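PDB 3QQ2: BrkA translocator from Bordetella pertussis, which forms the outer-membrane beta-barrel pore through which the passenger domain of BrkA, a protein that inhibits classical complement activation, reaches the bacterial cell surface. Local coordinates for residues 31-36 against 271-276. The protein carries 1 engineered substitution. Numbering follows the deposited sequence.
Sequences RQQISN and NIPWSF
Arg-31 and Trp-274 meet where the first and last strands of the autotransporter beta-barrel, 21-34 and 271-282, run antiparallel to shut the cylinder, a worked example of how a barrel is closed by pairing its first and last strands. Arg-31 N donates to Trp-274 O at 2.8 Å. Arg-31 CB lies over one face of the Trp-274 indole, 3.7 Å from the centroid of its six-membered ring, a CH-pi contact. With CG anti to the backbone N (chi1 -169°), the outstretched Arg-31 chain carries the guanidinium away from the seam toward strand 42-57, where NH1 makes a long, weak ion pair with Asp-43. Pro-273 turns a corner in the partner strand, and here Arg-31 O receives the CA-H of Ile-272 (Ile-272 CA to Arg-31 O 3.2 Å) instead of an amide. At the next residue the side chains of Gln-32 and Ile-272 run alongside each other, and Gln-32 CG reaches Ile-272 CG1 at 3.8 Å, while the Gln-32 backbone is hydrogen-bonded to Gln-44 of strand 42-57. A second backbone bond crosses the seam at Gln-33, whose N donates to Asn-271 O at 2.7 Å. From the same residue, an outstretched Gln-33 side chain crosses the Pro-273 ring, placing Gln-33 CD 3.4 Å from Pro-273 CG.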
ATOM      1  N   ARG A  31      27.054   1.970   5.644  1.00 75.44           N
ATOM      2  CA  ARG A  31      26.259   2.571   4.561  1.00 78.04           C
ATOM      3  C   ARG A  31      26.199   1.728   3.301  1.00 79.70           C
ATOM      4  O   ARG A  31      27.217   1.482   2.648  1.00 80.54           O
ATOM      5  CB  ARG A  31      26.682   3.998   4.205  1.00 79.57           C
ATOM      6  CG  ARG A  31      25.675   4.671   3.271  1.00 81.12           C
ATOM      7  CD  ARG A  31      26.069   6.097   2.921  1.00 84.52           C
ATOM      8  NE  ARG A  31      25.078   6.744   2.070  1.00 86.61           N
ATOM      9  CZ  ARG A  31      23.847   7.060   2.470  1.00 87.90           C
ATOM     10  NH1 ARG A  31      22.995   7.647   1.632  1.00 90.06           N
ATOM     11  NH2 ARG A  31      23.453   6.779   3.710  1.00 85.88           N
ATOM     12  N   GLN A  32      24.990   1.324   2.937  1.00 80.75           N
ATOM     13  CA  GLN A  32      24.809   0.589   1.702  1.00 82.60           C
ATOM     14  C   GLN A  32      24.271   1.501   0.633  1.00 85.44           C
ATOM     15  O   GLN A  32      23.368   2.294   0.890  1.00 85.98           O
ATOM     16  CB  GLN A  32      23.919  -0.624   1.929  1.00 81.32           C
ATOM     17  CG  GLN A  32      24.649  -1.673   2.761  1.00 80.36           C
ATOM     18  CD  GLN A  32      23.746  -2.637   3.498  1.00 79.89           C
ATOM     19  OE1 GLN A  32      23.028  -3.443   2.887  1.00 80.78           O
ATOM     20  NE2 GLN A  32      23.805  -2.591   4.827  1.00 77.90           N
ATOM     21  N   GLN A  33      24.893   1.429  -0.544  1.00 88.08           N
ATOM     22  CA  GLN A  33      24.356   1.998  -1.777  1.00 91.14           C
ATOM     23  C   GLN A  33      23.964   0.820  -2.641  1.00 92.51           C
ATOM     24  O   GLN A  33      24.794   0.262  -3.359  1.00 93.49           O
ATOM     25  CB  GLN A  33      25.399   2.818  -2.529  1.00 92.85           C
ATOM     26  CG  GLN A  33      25.968   3.998  -1.786  1.00 92.99           C
ATOM     27  CD  GLN A  33      27.135   4.626  -2.523  1.00 95.61           C
ATOM     28  OE1 GLN A  33      28.122   3.961  -2.863  1.00 95.67           O
ATOM     29  NE2 GLN A  33      27.027   5.919  -2.773  1.00 98.64           N
ATOM     30  N   ILE A  34      22.706   0.410  -2.534  1.00 92.99           N
ATOM     31  CA  ILE A  34      22.189  -0.665  -3.367  1.00 94.60           C
ATOM     32  C   ILE A  34      21.502  -0.062  -4.596  1.00 97.73           C
ATOM     33  O   ILE A  34      20.786   0.938  -4.510  1.00 97.96           O
ATOM     34  CB  ILE A  34      21.392  -1.740  -2.541  1.00 92.96           C
ATOM     35  CG1 ILE A  34      20.045  -2.108  -3.176  1.00 94.68           C
ATOM     36  CG2 ILE A  34      21.234  -1.313  -1.086  1.00 90.72           C
ATOM     37  CD1 ILE A  34      20.140  -3.245  -4.208  1.00 97.38           C
ATOM     38  N   SER A  35      21.778  -0.677  -5.741  1.00100.56           N
ATOM     39  CA  SER A  35      21.595  -0.056  -7.043  1.00104.46           C
ATOM     40  C   SER A  35      20.593  -0.807  -7.877  1.00106.80           C
ATOM     41  O   SER A  35      20.332  -1.990  -7.614  1.00105.65           O
ATOM     42  CB  SER A  35      22.922  -0.016  -7.776  1.00105.62           C
ATOM     43  OG  SER A  35      22.973   1.125  -8.596  1.00108.36           O
ATOM     44  N   ASN A  36      20.063  -0.112  -8.892  1.00110.78           N
ATOM     45  CA  ASN A  36      18.908  -0.565  -9.711  1.00113.86           C
ATOM     46  C   ASN A  36      18.984  -1.979 -10.337  1.00115.06           C
ATOM     47  O   ASN A  36      19.041  -2.138 -11.570  1.00118.18           O
ATOM     48  CB  ASN A  36      18.440   0.510 -10.735  1.00117.33           C
ATOM     49  CG  ASN A  36      19.536   1.531 -11.102  1.00118.88           C
ATOM     50  OD1 ASN A  36      19.932   1.645 -12.267  1.00121.26           O
ATOM     51  ND2 ASN A  36      20.002   2.291 -10.111  1.00117.29           N
ATOM     52  N   ASN A 271      26.948  -1.815  -2.858  1.00 83.63           N
ATOM     53  CA  ASN A 271      28.090  -0.890  -2.751  1.00 82.86           C
ATOM     54  C   ASN A 271      28.205  -0.206  -1.398  1.00 80.33           C
ATOM     55  O   ASN A 271      27.423   0.687  -1.083  1.00 80.67           O
ATOM     56  CB  ASN A 271      28.076   0.154  -3.855  1.00 85.29           C
ATOM     57  CG  ASN A 271      29.218  -0.017  -4.803  1.00 87.64           C
ATOM     58  OD1 ASN A 271      29.040  -0.493  -5.915  1.00 89.27           O
ATOM     59  ND2 ASN A 271      30.426   0.346  -4.357  1.00 89.55           N
ATOM     60  N   ILE A 272      29.190  -0.620  -0.605  1.00 77.65           N
ATOM     61  CA  ILE A 272      29.276  -0.219   0.797  1.00 74.34           C
ATOM     62  C   ILE A 272      30.446   0.745   1.030  1.00 75.03           C
ATOM     63  O   ILE A 272      31.524   0.334   1.438  1.00 74.38           O
ATOM     64  CB  ILE A 272      29.400  -1.458   1.696  1.00 71.69           C
ATOM     65  CG1 ILE A 272      28.158  -2.339   1.541  1.00 69.51           C
ATOM     66  CG2 ILE A 272      29.627  -1.049   3.120  1.00 69.39           C
ATOM     67  CD1 ILE A 272      28.339  -3.786   1.910  1.00 64.95           C
ATOM     68  N   PRO A 273      30.234   2.045   0.780  1.00 76.24           N
ATOM     69  CA  PRO A 273      31.360   2.962   0.867  1.00 77.04           C
ATOM     70  C   PRO A 273      32.032   2.937   2.222  1.00 75.55           C
ATOM     71  O   PRO A 273      33.216   3.276   2.299  1.00 76.16           O
ATOM     72  CB  PRO A 273      30.717   4.325   0.632  1.00 78.47           C
ATOM     73  CG  PRO A 273      29.522   4.021  -0.168  1.00 79.22           C
ATOM     74  CD  PRO A 273      29.001   2.746   0.393  1.00 76.92           C
ATOM     75  N   TRP A 274      31.291   2.557   3.273  1.00 73.77           N
ATOM     76  CA  TRP A 274      31.854   2.416   4.625  1.00 72.32           C
ATOM     77  C   TRP A 274      31.048   1.569   5.576  1.00 70.55           C
ATOM     78  O   TRP A 274      29.841   1.570   5.543  1.00 70.19           O
ATOM     79  CB  TRP A 274      32.159   3.767   5.275  1.00 72.80           C
ATOM     80  CG  TRP A 274      31.056   4.737   5.264  1.00 73.52           C
ATOM     81  CD1 TRP A 274      30.861   5.739   4.363  1.00 76.21           C
ATOM     82  CD2 TRP A 274      29.999   4.841   6.223  1.00 73.63           C
ATOM     83  NE1 TRP A 274      29.725   6.457   4.684  1.00 77.15           N
ATOM     84  CE2 TRP A 274      29.177   5.925   5.822  1.00 74.77           C
ATOM     85  CE3 TRP A 274      29.655   4.120   7.378  1.00 72.07           C
ATOM     86  CZ2 TRP A 274      28.039   6.304   6.531  1.00 73.20           C
ATOM     87  CZ3 TRP A 274      28.510   4.492   8.079  1.00 70.96           C
ATOM     88  CH2 TRP A 274      27.721   5.578   7.653  1.00 71.67           C
ATOM     89  N   SER A 275      31.751   0.859   6.445  1.00 70.05           N
ATOM     90  CA  SER A 275      31.142  -0.023   7.404  1.00 68.94           C
ATOM     91  C   SER A 275      32.095  -0.129   8.588  1.00 68.90           C
ATOM     92  O   SER A 275      33.177  -0.725   8.471  1.00 69.80           O
ATOM     93  CB  SER A 275      30.929  -1.393   6.766  1.00 68.64           C
ATOM     94  OG  SER A 275      30.746  -2.420   7.738  1.00 68.42           O
ATOM     95  N   PHE A 276      31.688   0.455   9.716  1.00 68.44           N
ATOM     96  CA  PHE A 276      32.479   0.477  10.955  1.00 67.85           C
ATOM     97  C   PHE A 276      31.907  -0.467  12.002  1.00 66.35           C
ATOM     98  O   PHE A 276      30.698  -0.597  12.120  1.00 66.31           O
ATOM     99  CB  PHE A 276      32.522   1.890  11.530  1.00 68.20           C
ATOM    100  CG  PHE A 276      32.964   2.941  10.542  1.00 71.28           C
ATOM    101  CD1 PHE A 276      32.048   3.858  10.019  1.00 73.57           C
ATOM    102  CD2 PHE A 276      34.301   3.023  10.126  1.00 73.72           C
ATOM    103  CE1 PHE A 276      32.456   4.846   9.087  1.00 75.83           C
ATOM    104  CE2 PHE A 276      34.724   4.012   9.196  1.00 75.62           C
ATOM    105  CZ  PHE A 276      33.803   4.921   8.679  1.00 76.04           C
TER